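Long-range contacts in conserved hypothetical protein NMB0706 (Neisseria meningitidis, PDB 1RV9), which is of unknown function but belongs to the CNF1/YfiH-like family, whose members are named multi-copper polyphenol oxidoreductases (laccases), and may be an enzyme: residues N16-D21 with I32-G37; G38-A43 with R61-I66; Y77-H82 with T96-A101; N88-L93 with G107-A112; G144-T149 with R211-R216. All blocks are in the same frame, centred on the assembly; numbering follows the deposited sequence.

Contact 1: residues N16-D21 with I32-G37; sequences NFLTAD and ITTRNG
Leu-18 and Ile-32 form an antiparallel hydrogen-bonded pair, their CA atoms 4.9 Å apart, and Phe-17 faces Thr-33 as the adjoining non-hydrogen-bonded pair; 17-18 thus pairs with 28-33 as a hairpin and is an outermost strand of the five-stranded mixed sheet. The Ile-32 N to Leu-18 O bond is short and straight at 2.8 Å. On one face Leu-18 CB lies 4.0 Å from Ile-32 CB, and the Leu-18 and Thr-34 side chains cross at about a right angle. On the other, Thr-33 CG2 reaches the edge of the Phe-17 ring at CD1 (4.1 Å), while Thr-33 OG1 turns to Ala-249 N in the next strand. Asn-16 CB lies 3.3 Å from Asn-36 O, the two side-chain amides turned 54° apart. Asn-16 O takes a 2.6 Å bond from Thr-34 OG1. With chi1 at 66°, that hydroxyl sits between its own N and carbonyl carbon, where it also accepts from Asn-36 N (3.2 Å) in an ST turn. Water 1 accepts from Thr-34 N at 2.9 Å and lies close to the carbonyls of Asn-16 and Asn-36. One hydroxyl and one water thus give polar backbone atoms partners where the hairpin pairing ends.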
# COMPACT_ATOMS: atom_id res chain seq x y z
N ASN A 16 4.60 -0.32 18.19
CA ASN A 16 3.67 -1.04 17.32
C ASN A 16 3.45 -0.29 16.01
O ASN A 16 2.78 -0.79 15.11
CB ASN A 16 2.33 -1.21 18.02
CG ASN A 16 2.44 -2.06 19.27
OD1 ASN A 16 1.64 -1.93 20.19
ND2 ASN A 16 3.43 -2.94 19.30
N PHE A 17 4.02 0.90 15.91
CA PHE A 17 3.86 1.71 14.72
C PHE A 17 5.21 2.05 14.10
O PHE A 17 6.19 2.30 14.80
CB PHE A 17 3.11 3.00 15.05
CG PHE A 17 1.74 2.77 15.59
CD1 PHE A 17 0.72 2.30 14.76
CD2 PHE A 17 1.46 2.99 16.94
CE1 PHE A 17 -0.55 2.05 15.27
CE2 PHE A 17 0.19 2.74 17.45
CZ PHE A 17 -0.81 2.27 16.61
N LEU A 18 5.24 2.05 12.77
CA LEU A 18 6.46 2.36 12.05
C LEU A 18 6.17 3.58 11.19
O LEU A 18 5.02 4.00 11.06
CB LEU A 18 6.85 1.20 11.14
CG LEU A 18 6.94 -0.18 11.80
CD1 LEU A 18 7.23 -1.23 10.73
CD2 LEU A 18 8.01 -0.18 12.87
N THR A 19 7.22 4.17 10.63
CA THR A 19 7.08 5.32 9.76
C THR A 19 8.00 5.08 8.58
O THR A 19 8.96 4.32 8.67
CB THR A 19 7.49 6.65 10.45
OG1 THR A 19 8.86 6.58 10.85
CG2 THR A 19 6.61 6.89 11.67
N ALA A 20 7.69 5.72 7.46
CA ALA A 20 8.49 5.55 6.25
C ALA A 20 9.87 6.16 6.38
O ALA A 20 10.03 7.28 6.86
CB ALA A 20 7.77 6.16 5.06
N ASP A 21 10.88 5.40 5.95
CA ASP A 21 12.25 5.89 5.96
C ASP A 21 12.52 6.44 4.57
O ASP A 21 12.86 5.70 3.65
CB ASP A 21 13.23 4.76 6.29
CG ASP A 21 14.68 5.19 6.12
OD1 ASP A 21 14.97 6.39 6.26
OD2 ASP A 21 15.53 4.31 5.85
N ILE A 32 2.98 3.48 9.20
CA ILE A 32 2.97 2.14 8.63
C ILE A 32 2.62 1.26 9.82
O ILE A 32 3.48 0.97 10.66
CB ILE A 32 4.37 1.75 8.10
CG1 ILE A 32 4.81 2.76 7.03
CG2 ILE A 32 4.34 0.33 7.54
CD1 ILE A 32 3.89 2.86 5.84
N THR A 33 1.36 0.84 9.92
CA THR A 33 0.96 0.03 11.06
C THR A 33 1.44 -1.41 10.97
O THR A 33 1.74 -1.92 9.88
CB THR A 33 -0.58 0.04 11.25
OG1 THR A 33 -1.20 -0.77 10.25
CG2 THR A 33 -1.12 1.46 11.14
N THR A 34 1.54 -2.04 12.13
CA THR A 34 1.95 -3.44 12.20
C THR A 34 0.72 -4.16 12.73
O THR A 34 -0.31 -3.53 13.00
CB THR A 34 3.13 -3.66 13.17
OG1 THR A 34 2.71 -3.37 14.51
CG2 THR A 34 4.30 -2.75 12.80
N ARG A 35 0.81 -5.47 12.88
CA ARG A 35 -0.33 -6.24 13.37
C ARG A 35 -0.55 -6.06 14.86
O ARG A 35 -1.56 -6.49 15.41
CB ARG A 35 -0.14 -7.73 13.04
CG ARG A 35 0.97 -8.40 13.83
CD ARG A 35 1.09 -9.87 13.44
NE ARG A 35 -0.18 -10.56 13.63
CZ ARG A 35 -0.41 -11.82 13.28
NH1 ARG A 35 0.55 -12.54 12.70
NH2 ARG A 35 -1.60 -12.36 13.48
N ASN A 36 0.40 -5.39 15.52
CA ASN A 36 0.31 -5.20 16.96
C ASN A 36 -0.26 -3.87 17.44
O ASN A 36 -0.23 -2.87 16.72
CB ASN A 36 1.70 -5.42 17.56
CG ASN A 36 2.30 -6.73 17.11
OD1 ASN A 36 1.72 -7.79 17.31
ND2 ASN A 36 3.48 -6.67 16.49
N GLY A 37 -0.81 -3.89 18.65
CA GLY A 37 -1.38 -2.69 19.24
C GLY A 37 -2.89 -2.61 19.18
O GLY A 37 -3.47 -1.59 19.57
O HOH W 1 0.34 -0.99 14.54

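Contact 2: residues G38-A43 with R61-I66; sequences GVSQGA and RRNREI
Loop-to-helix packing built round one asparagine amide joins residues 38-40, in the long connection after strand 28-33, to the face of helix 57-71 carrying Arg-62, Asn-63 and Ile-66. The amide of Asn-63 reads the loop with both ends. Its OD1 accepts from Val-39 N at 2.8 Å, with the donor in the carbonyl plane and an N-H...O angle of 161°. Its ND2 gives a hydrogen to Ser-40 OG at 2.9 Å; that oxygen lies in the amide plane, although the bond is bent to 142°. Asn-48 O is a further acceptor for ND2. The bonds at OD1 and ND2 fix the amide's rotation, and Asp-55 positions the serine hydroxyl. Gly-38 comes in beside the same oxygen, its CA 3.2 Å from Asn-63 OD1, and Ile-66 CD1 lies 4.1 Å from that CA. Val-39 packs across the guanidinium of Arg-62: CG1 stands over one face, offset toward the rim and 3.6 Å from CZ of Arg-62, while CG2 comes within 3.3 Å of Arg-62 NH1. The arginine reaches this position by a bend at chi3 (68°), which folds its tip back over the valine instead of letting it run straight off the helix. Ser-46 OG accepts from Gly-38 N, tying the loop also to its own continuation. The arrangement is that of an irregular loop held against a helix flank by a side-chain amide that bridges loop backbone as a peptide group would, OD1 taking Val-39 N-H and ND2 giving to Asn-48 O, with Ser-40 OG as a further acceptor.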
# COMPACT_ATOMS: atom_id res chain seq x y z
N GLY A 38 -3.54 -3.67 18.72
CA GLY A 38 -4.99 -3.66 18.61
C GLY A 38 -5.74 -4.52 19.61
O GLY A 38 -5.16 -4.96 20.60
N VAL A 39 -7.02 -4.75 19.34
CA VAL A 39 -7.86 -5.55 20.23
C VAL A 39 -8.41 -6.83 19.61
O VAL A 39 -9.14 -7.57 20.27
CB VAL A 39 -9.06 -4.72 20.75
CG1 VAL A 39 -8.57 -3.48 21.46
CG2 VAL A 39 -9.98 -4.36 19.59
N SER A 40 -8.07 -7.10 18.35
CA SER A 40 -8.55 -8.31 17.69
C SER A 40 -7.82 -9.55 18.19
O SER A 40 -6.71 -9.45 18.72
CB SER A 40 -8.41 -8.18 16.17
OG SER A 40 -9.24 -7.14 15.69
N GLN A 41 -8.44 -10.71 18.00
CA GLN A 41 -7.86 -11.97 18.46
C GLN A 41 -7.77 -13.04 17.38
O GLN A 41 -8.25 -12.86 16.26
CB GLN A 41 -8.71 -12.53 19.60
CG GLN A 41 -10.13 -12.85 19.16
CD GLN A 41 -11.03 -13.27 20.30
OE1 GLN A 41 -11.06 -14.44 20.71
NE2 GLN A 41 -11.78 -12.31 20.84
N GLY A 42 -7.17 -14.16 17.74
CA GLY A 42 -7.04 -15.27 16.82
C GLY A 42 -6.28 -14.95 15.55
O GLY A 42 -5.20 -14.38 15.60
N ALA A 43 -6.87 -15.31 14.42
CA ALA A 43 -6.25 -15.08 13.11
C ALA A 43 -6.09 -13.60 12.82
O ALA A 43 -5.29 -13.21 11.98
CB ALA A 43 -7.09 -15.73 12.01
N ARG A 61 -13.62 -1.51 14.58
CA ARG A 61 -13.94 -0.11 14.86
C ARG A 61 -12.97 0.42 15.91
O ARG A 61 -12.48 1.55 15.80
CB ARG A 61 -15.38 0.00 15.38
CG ARG A 61 -15.81 1.42 15.72
CD ARG A 61 -16.59 1.42 17.03
NE ARG A 61 -15.77 1.91 18.14
CZ ARG A 61 -15.72 1.36 19.35
NH1 ARG A 61 -16.45 0.29 19.63
NH2 ARG A 61 -14.95 1.90 20.29
N ARG A 62 -12.70 -0.39 16.93
CA ARG A 62 -11.79 0.02 17.99
C ARG A 62 -10.36 0.15 17.46
O ARG A 62 -9.65 1.10 17.82
CB ARG A 62 -11.86 -0.98 19.14
CG ARG A 62 -13.27 -1.12 19.72
CD ARG A 62 -13.35 -2.29 20.68
NE ARG A 62 -12.58 -2.07 21.90
CZ ARG A 62 -11.98 -3.04 22.58
NH1 ARG A 62 -12.07 -4.30 22.17
NH2 ARG A 62 -11.30 -2.76 23.69
N ASN A 63 -9.94 -0.77 16.61
CA ASN A 63 -8.59 -0.70 16.06
C ASN A 63 -8.43 0.56 15.21
O ASN A 63 -7.38 1.21 15.24
CB ASN A 63 -8.28 -1.94 15.21
CG ASN A 63 -8.27 -3.22 16.02
OD1 ASN A 63 -7.84 -3.23 17.17
ND2 ASN A 63 -8.72 -4.31 15.41
N ARG A 64 -9.47 0.92 14.47
CA ARG A 64 -9.40 2.13 13.65
C ARG A 64 -9.37 3.36 14.54
O ARG A 64 -8.78 4.38 14.18
CB ARG A 64 -10.58 2.18 12.67
CG ARG A 64 -10.46 1.15 11.55
CD ARG A 64 -11.55 1.32 10.51
NE ARG A 64 -11.33 0.46 9.35
CZ ARG A 64 -12.05 0.52 8.23
NH1 ARG A 64 -13.03 1.41 8.12
NH2 ARG A 64 -11.78 -0.29 7.22
N GLU A 65 -9.99 3.27 15.70
CA GLU A 65 -9.98 4.38 16.65
C GLU A 65 -8.57 4.58 17.16
O GLU A 65 -8.09 5.70 17.31
CB GLU A 65 -10.90 4.09 17.83
CG GLU A 65 -12.34 4.40 17.57
CD GLU A 65 -13.20 4.12 18.78
OE1 GLU A 65 -12.75 4.40 19.91
OE2 GLU A 65 -14.32 3.62 18.60
N ILE A 66 -7.91 3.46 17.47
CA ILE A 66 -6.54 3.49 17.96
C ILE A 66 -5.64 4.17 16.93
O ILE A 66 -4.77 4.96 17.28
CB ILE A 66 -6.02 2.05 18.23
CG1 ILE A 66 -6.78 1.46 19.42
CG2 ILE A 66 -4.53 2.07 18.52
CD1 ILE A 66 -6.45 -0.00 19.68

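Contact 3: residues Y77-H82 with T96-A101; sequences YLNQIH and TPDADA. With SO4 (sulfate ion), chain B.
The carboxylate of Asp-100 is gripped by two successive backbone N-H groups: Ile-81 N meets OD2 of Asp-100 at 3.1 Å and His-82 N meets OD1 of Asp-100 at 2.9 Å. Both donors arrive on the syn side, 20° and 33° out of the carboxylate plane. Ser-83 OG also bonds to OD2 and His-135 ND1 to OD1, so both carboxylate oxygens have further partners and the group is held in place. Upstream the two loops run backbone to backbone, with Asn-79 N giving a bond to Pro-97 O (3.0 Å) and Ala-99 N returning one to Asn-79 O. Asn-79, the centre of an inverse gamma turn, swings its CG anti to the backbone N (chi1 177°), which lays the amide beside Asp-98. Its ND2 makes a nearly straight 2.7 Å bond to Asp-98 OD1, arriving from above the carboxylate plane. On the side of Ala-99 and Ala-101, Leu-78 CD1 tucks in 3.5 Å from Ala-101 N and touches Ala-99 CB. Thr-96 CG2 presses on Asn-79 N, and Ile-81 CD1 rests 3.7 Å from Asp-98 CB, the side chains crossing at about a right angle. At the outer end the His-82 ring meets a sulfate, probably from the crystallisation liquor, edge-on: NE2 donates to its O4 at 2.6 Å. With Cys-118 and His-135 close by, Asp-100 fits the geometry of a Cys-His-Asp triad, consistent with, though not proof of, a catalytic site; the sulfate lies nearby, bound by His-82, His-52 and Arg-247.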
# COMPACT_ATOMS: atom_id res chain seq x y z
N TYR A 77 -10.40 5.40 4.59
CA TYR A 77 -10.38 3.99 4.25
C TYR A 77 -11.24 3.80 3.01
O TYR A 77 -12.32 4.39 2.90
CB TYR A 77 -10.95 3.15 5.41
CG TYR A 77 -10.08 3.16 6.64
CD1 TYR A 77 -8.87 2.46 6.67
CD2 TYR A 77 -10.44 3.89 7.77
CE1 TYR A 77 -8.05 2.48 7.79
CE2 TYR A 77 -9.62 3.92 8.90
CZ TYR A 77 -8.43 3.22 8.90
OH TYR A 77 -7.61 3.25 10.00
N LEU A 78 -10.77 2.99 2.08
CA LEU A 78 -11.50 2.75 0.83
C LEU A 78 -12.02 1.33 0.74
O LEU A 78 -11.52 0.43 1.42
CB LEU A 78 -10.57 2.98 -0.37
CG LEU A 78 -9.72 4.24 -0.43
CD1 LEU A 78 -8.72 4.11 -1.58
CD2 LEU A 78 -10.59 5.47 -0.62
N ASN A 79 -13.03 1.13 -0.10
CA ASN A 79 -13.51 -0.22 -0.32
C ASN A 79 -12.66 -0.63 -1.51
O ASN A 79 -13.03 -0.40 -2.67
CB ASN A 79 -14.99 -0.25 -0.70
CG ASN A 79 -15.47 -1.65 -1.01
OD1 ASN A 79 -15.14 -2.60 -0.29
ND2 ASN A 79 -16.24 -1.80 -2.08
N GLN A 80 -11.51 -1.22 -1.22
CA GLN A 80 -10.57 -1.64 -2.25
C GLN A 80 -11.11 -2.80 -3.05
O GLN A 80 -11.56 -3.80 -2.49
CB GLN A 80 -9.23 -1.99 -1.59
CG GLN A 80 -8.65 -0.80 -0.83
CD GLN A 80 -7.46 -1.13 0.06
OE1 GLN A 80 -6.96 -0.26 0.78
NE2 GLN A 80 -7.00 -2.38 0.02
N ILE A 81 -11.05 -2.67 -4.37
CA ILE A 81 -11.54 -3.72 -5.26
C ILE A 81 -10.51 -4.09 -6.33
O ILE A 81 -10.87 -4.61 -7.39
CB ILE A 81 -12.85 -3.27 -5.95
CG1 ILE A 81 -12.64 -1.93 -6.67
CG2 ILE A 81 -13.96 -3.17 -4.93
CD1 ILE A 81 -13.82 -1.51 -7.53
N HIS A 82 -9.24 -3.84 -6.03
CA HIS A 82 -8.15 -4.15 -6.94
C HIS A 82 -8.29 -3.49 -8.31
O HIS A 82 -7.94 -4.06 -9.35
CB HIS A 82 -8.02 -5.67 -7.07
CG HIS A 82 -7.53 -6.33 -5.82
ND1 HIS A 82 -6.20 -6.53 -5.55
CD2 HIS A 82 -8.20 -6.77 -4.73
CE1 HIS A 82 -6.06 -7.07 -4.36
NE2 HIS A 82 -7.27 -7.23 -3.84
N THR A 96 -17.87 5.45 1.78
CA THR A 96 -16.78 4.63 1.27
C THR A 96 -16.88 4.33 -0.22
O THR A 96 -17.77 3.60 -0.65
CB THR A 96 -16.67 3.31 2.04
OG1 THR A 96 -16.68 3.59 3.45
CG2 THR A 96 -15.38 2.59 1.68
N PRO A 97 -15.96 4.89 -1.02
CA PRO A 97 -15.93 4.70 -2.48
C PRO A 97 -15.23 3.40 -2.86
O PRO A 97 -14.40 2.88 -2.10
CB PRO A 97 -15.14 5.91 -2.98
CG PRO A 97 -15.11 6.86 -1.79
CD PRO A 97 -15.02 5.94 -0.63
N ASP A 98 -15.57 2.88 -4.04
CA ASP A 98 -14.92 1.68 -4.55
C ASP A 98 -13.70 2.23 -5.26
O ASP A 98 -13.81 2.75 -6.38
CB ASP A 98 -15.81 0.94 -5.56
CG ASP A 98 -16.97 0.23 -4.91
OD1 ASP A 98 -17.04 0.22 -3.66
OD2 ASP A 98 -17.80 -0.34 -5.65
N ALA A 99 -12.55 2.15 -4.62
CA ALA A 99 -11.33 2.68 -5.20
C ALA A 99 -10.12 2.03 -4.56
O ALA A 99 -10.24 1.40 -3.51
CB ALA A 99 -11.29 4.18 -5.00
N ASP A 100 -8.96 2.21 -5.18
CA ASP A 100 -7.75 1.61 -4.66
C ASP A 100 -6.58 2.56 -4.46
O ASP A 100 -5.45 2.13 -4.26
CB ASP A 100 -7.35 0.43 -5.54
CG ASP A 100 -8.30 -0.74 -5.40
OD1 ASP A 100 -8.00 -1.65 -4.61
OD2 ASP A 100 -9.37 -0.73 -6.06
N ALA A 101 -6.86 3.86 -4.51
CA ALA A 101 -5.83 4.87 -4.29
C ALA A 101 -6.50 6.19 -3.99
O ALA A 101 -7.64 6.42 -4.40
CB ALA A 101 -4.93 5.01 -5.53
S SO4 B . -8.31 -8.51 -0.40
O1 SO4 B . -9.55 -9.15 -0.89
O2 SO4 B . -8.54 -7.97 0.96
O3 SO4 B . -7.23 -9.50 -0.36
O4 SO4 B . -7.94 -7.41 -1.30
O HOH W 2 -14.66 4.27 5.13

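Contact 4: residues N88-L93 with G107-A112; sequences NAAEAL and GKVACA
The turn that follows edge strand 86-88 is lodged here against Val-109 and Cys-111, just before and on strand 110-115, an apolar seam between the two larger sheets of the chain, with Val-109 as its hub. Ala-89 CB points at the strand and touches two side chains, Val-109 CG1 at 3.8 Å and Cys-111 SG at 3.7 Å. The same CG1 reaches the backbone of the turn, 3.6 Å from Ala-90 N, and lies 4.2 Å from Ala-90 CB. The two valine branches divide the work: with chi1 at 59°, CG1 stands between the backbone N and the carbonyl carbon and faces the alanines, whereas CG2, anti to that N, faces Leu-93. There the leucine and valine side chains lie alongside, running opposite ways, Leu-93 CD1 lying 3.7 Å from Val-109 CG2 and CD2 of the leucine at 3.8 Å from the same methyl. Strand 110-115 belongs to the five-stranded mixed sheet, whereas 86-88 is the outermost strand of the six-stranded one, so the valine sits where an edge of one meets the other. Ala-76 of strand 75-76 touches Ala-89, Leu-93 and Val-109 alike, and Ser-102 flanks Ala-89 and Cys-111. No hydrogen bond crosses between the segments; the turn is held by its own, from Glu-91 N to Asn-88 O and from Ala-92 N to Ala-89 O (3.1 Å), with Asn-88 ND2 donating to Glu-91 OE1 on the side turned from the strand.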
# COMPACT_ATOMS: atom_id res chain seq x y z
N ASN A 88 -10.21 11.51 -4.49
CA ASN A 88 -9.66 12.55 -3.63
C ASN A 88 -10.01 12.08 -2.22
O ASN A 88 -11.18 11.87 -1.91
CB ASN A 88 -10.32 13.90 -3.91
CG ASN A 88 -9.82 14.53 -5.19
OD1 ASN A 88 -8.65 14.40 -5.55
ND2 ASN A 88 -10.71 15.24 -5.89
N ALA A 89 -9.00 11.91 -1.38
CA ALA A 89 -9.23 11.43 -0.02
C ALA A 89 -10.22 12.28 0.75
O ALA A 89 -11.03 11.75 1.52
CB ALA A 89 -7.91 11.35 0.74
N ALA A 90 -10.18 13.59 0.55
CA ALA A 90 -11.07 14.51 1.24
C ALA A 90 -12.54 14.27 0.89
O ALA A 90 -13.43 14.65 1.65
CB ALA A 90 -10.68 15.96 0.93
N GLU A 91 -12.78 13.65 -0.26
CA GLU A 91 -14.15 13.37 -0.71
C GLU A 91 -14.56 11.93 -0.42
O GLU A 91 -15.73 11.57 -0.59
CB GLU A 91 -14.28 13.61 -2.21
CG GLU A 91 -13.91 15.01 -2.68
CD GLU A 91 -14.09 15.17 -4.18
OE1 GLU A 91 -13.47 14.40 -4.95
OE2 GLU A 91 -14.86 16.07 -4.60
N ALA A 92 -13.62 11.11 0.02
CA ALA A 92 -13.89 9.71 0.31
C ALA A 92 -14.42 9.43 1.72
O ALA A 92 -14.66 8.28 2.07
CB ALA A 92 -12.62 8.89 0.06
N LEU A 93 -14.61 10.48 2.51
CA LEU A 93 -15.07 10.33 3.88
C LEU A 93 -16.58 10.25 4.11
O LEU A 93 -17.03 9.65 5.07
CB LEU A 93 -14.50 11.46 4.74
CG LEU A 93 -12.98 11.63 4.69
CD1 LEU A 93 -12.58 12.80 5.58
CD2 LEU A 93 -12.28 10.35 5.14
N GLY A 107 -4.41 18.49 3.72
CA GLY A 107 -3.95 18.24 5.07
C GLY A 107 -5.13 18.08 6.01
O GLY A 107 -5.00 18.18 7.23
N LYS A 108 -6.30 17.82 5.43
CA LYS A 108 -7.52 17.66 6.22
C LYS A 108 -7.99 16.21 6.33
O LYS A 108 -9.07 15.94 6.85
CB LYS A 108 -8.63 18.51 5.61
CG LYS A 108 -8.32 20.00 5.62
CD LYS A 108 -9.43 20.79 4.95
CE LYS A 108 -9.14 22.28 5.02
NZ LYS A 108 -9.05 22.75 6.43
N VAL A 109 -7.15 15.29 5.87
CA VAL A 109 -7.51 13.88 5.90
C VAL A 109 -6.25 13.07 5.61
O VAL A 109 -5.31 13.58 5.00
CB VAL A 109 -8.58 13.58 4.81
CG1 VAL A 109 -8.03 13.96 3.44
CG2 VAL A 109 -8.98 12.11 4.84
N ALA A 110 -6.22 11.83 6.07
CA ALA A 110 -5.08 10.96 5.82
C ALA A 110 -5.45 9.96 4.72
O ALA A 110 -6.55 9.39 4.72
CB ALA A 110 -4.69 10.21 7.09
N CYS A 111 -4.53 9.77 3.78
CA CYS A 111 -4.73 8.80 2.70
C CYS A 111 -4.29 7.47 3.28
O CYS A 111 -3.32 7.42 4.04
CB CYS A 111 -3.85 9.13 1.50
SG CYS A 111 -4.22 10.71 0.73
N ALA A 112 -4.98 6.39 2.92
CA ALA A 112 -4.62 5.10 3.47
C ALA A 112 -5.02 3.93 2.59
O ALA A 112 -6.03 3.99 1.87
CB ALA A 112 -5.26 4.93 4.84

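Contact 5: residues G144-T149 with R211-R216; sequences GVLQNT and RLILKR
Leu-146 and Leu-214 make the buried half of this helix pair, while Gln-147 and Arg-216 carry it out to a looser, more exposed side. The axes of helix 145-149 and helix 211-216 run in the same general direction, 33° apart, and stay 10.1 Å from each other at their closest, a gap filled by leucine and isoleucine side chains. On the buried side Leu-146 CD1 touches both CG and CD2 of Leu-214, at 4.0 Å each, and its CB lies 4.4 Å from Ile-213 CG2. Phe-123 of strand 119-125 lies against both leucines, and Val-121 adds to the cover of Leu-146, so the helices share an apolar floor on the sheet. Toward the exposed side, Gln-147 bends sharply at chi2 (92°) and lays its amide across Ile-213 at about a right angle: OE1 of Gln-147 comes 3.6 Å from CG2 of the isoleucine. Beyond it the Arg-216 guanidinium approaches with its edge. Gln-147 NE2 stands 3.5 Å from Arg-216 NH2, near the guanidinium plane, with the two flat groups turned 51° apart. Met-187, from a loop, rests on Ile-213 and Arg-216. Since no hydrogen bond spans the two segments, their hold on each other rests on apolar surface; the amide adds packing on Ile-213, while its NE2 and Arg-216 NH2, both donors, only lie near each other.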
# COMPACT_ATOMS: atom_id res chain seq x y z
N GLY A 144 -2.13 -0.33 -13.85
CA GLY A 144 -1.78 1.08 -13.91
C GLY A 144 -2.25 1.95 -12.75
O GLY A 144 -2.40 3.16 -12.92
N VAL A 145 -2.47 1.36 -11.58
CA VAL A 145 -2.92 2.16 -10.44
C VAL A 145 -1.87 3.20 -10.05
O VAL A 145 -2.22 4.32 -9.65
CB VAL A 145 -3.27 1.27 -9.21
CG1 VAL A 145 -2.02 0.61 -8.66
CG2 VAL A 145 -3.96 2.12 -8.14
N LEU A 146 -0.59 2.86 -10.17
CA LEU A 146 0.45 3.82 -9.81
C LEU A 146 0.49 4.99 -10.79
O LEU A 146 0.59 6.15 -10.38
CB LEU A 146 1.82 3.13 -9.74
CG LEU A 146 1.95 2.01 -8.70
CD1 LEU A 146 3.40 1.58 -8.57
CD2 LEU A 146 1.44 2.49 -7.34
N GLN A 147 0.40 4.68 -12.08
CA GLN A 147 0.41 5.74 -13.09
C GLN A 147 -0.77 6.68 -12.90
O GLN A 147 -0.62 7.90 -13.03
CB GLN A 147 0.37 5.14 -14.51
CG GLN A 147 1.60 4.31 -14.89
CD GLN A 147 1.43 2.84 -14.59
OE1 GLN A 147 1.05 2.46 -13.48
NE2 GLN A 147 1.72 2.00 -15.58
N ASN A 148 -1.94 6.13 -12.58
CA ASN A 148 -3.12 6.96 -12.37
C ASN A 148 -2.98 7.82 -11.12
O ASN A 148 -3.47 8.96 -11.07
CB ASN A 148 -4.39 6.10 -12.27
CG ASN A 148 -4.72 5.41 -13.57
OD1 ASN A 148 -4.23 5.79 -14.63
ND2 ASN A 148 -5.57 4.39 -13.49
N THR A 149 -2.33 7.28 -10.09
CA THR A 149 -2.14 8.03 -8.86
C THR A 149 -1.20 9.21 -9.11
O THR A 149 -1.47 10.33 -8.71
CB THR A 149 -1.55 7.13 -7.76
OG1 THR A 149 -2.47 6.06 -7.49
CG2 THR A 149 -1.31 7.93 -6.47
N ARG A 211 9.31 -0.54 -8.79
CA ARG A 211 10.42 0.36 -9.11
C ARG A 211 10.52 0.59 -10.61
O ARG A 211 10.77 1.71 -11.05
CB ARG A 211 11.74 -0.20 -8.58
CG ARG A 211 11.86 -0.24 -7.07
CD ARG A 211 13.31 -0.38 -6.62
NE ARG A 211 13.40 -0.71 -5.20
CZ ARG A 211 13.17 -1.93 -4.71
NH1 ARG A 211 12.84 -2.93 -5.52
NH2 ARG A 211 13.26 -2.15 -3.40
N LEU A 212 10.32 -0.47 -11.39
CA LEU A 212 10.38 -0.35 -12.85
C LEU A 212 9.29 0.59 -13.35
O LEU A 212 9.55 1.50 -14.15
CB LEU A 212 10.19 -1.73 -13.50
CG LEU A 212 11.38 -2.68 -13.61
CD1 LEU A 212 10.91 -4.03 -14.13
CD2 LEU A 212 12.42 -2.08 -14.55
N ILE A 213 8.07 0.35 -12.89
CA ILE A 213 6.93 1.16 -13.29
C ILE A 213 7.09 2.62 -12.86
O ILE A 213 6.86 3.54 -13.65
CB ILE A 213 5.63 0.55 -12.72
CG1 ILE A 213 5.35 -0.79 -13.40
CG2 ILE A 213 4.45 1.51 -12.91
CD1 ILE A 213 4.26 -1.62 -12.75
N LEU A 214 7.49 2.83 -11.61
CA LEU A 214 7.67 4.18 -11.10
C LEU A 214 8.78 4.91 -11.86
O LEU A 214 8.63 6.08 -12.21
CB LEU A 214 8.00 4.15 -9.61
CG LEU A 214 6.84 3.71 -8.70
CD1 LEU A 214 7.38 3.34 -7.33
CD2 LEU A 214 5.81 4.83 -8.61
N LYS A 215 9.89 4.22 -12.09
CA LYS A 215 11.01 4.82 -12.81
C LYS A 215 10.62 5.18 -14.23
O LYS A 215 10.95 6.25 -14.72
CB LYS A 215 12.21 3.86 -12.84
CG LYS A 215 13.14 3.98 -11.64
CD LYS A 215 12.75 5.15 -10.73
CE LYS A 215 13.95 5.78 -10.06
NZ LYS A 215 13.53 6.93 -9.21
N ARG A 216 9.91 4.27 -14.89
CA ARG A 216 9.48 4.52 -16.26
C ARG A 216 8.54 5.72 -16.34
O ARG A 216 8.50 6.42 -17.35
CB ARG A 216 8.78 3.28 -16.84
CG ARG A 216 8.28 3.49 -18.26
CD ARG A 216 7.54 2.29 -18.80
NE ARG A 216 6.29 2.04 -18.09
CZ ARG A 216 5.37 1.17 -18.49
NH1 ARG A 216 5.57 0.47 -19.60
NH2 ARG A 216 4.26 0.99 -17.78

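Contacts 4 and 5 are buried, contacts 1, 2 and 3 partly buried. Contacts 1 and 4 reach the same five-stranded sheet from different places: the first is hydrogen-bonded edge pairing with a water, the second bond-free apolar packing. Contact 5, on the opposite side of the chain's centre from contacts 1 and 2, is likewise apolar, but between helices. Contacts 2 and 3 are the polar loop contacts, one using an asparagine, the other a carboxylate beside a possible active site; they meet where Arg-64 makes a cation-pi contact with Tyr-77. Contact 3 also touches contact 4 through Ala-92 and contact 5 through Ala-101. Contacts 1 and 2 join at Gly-37 and Ile-66.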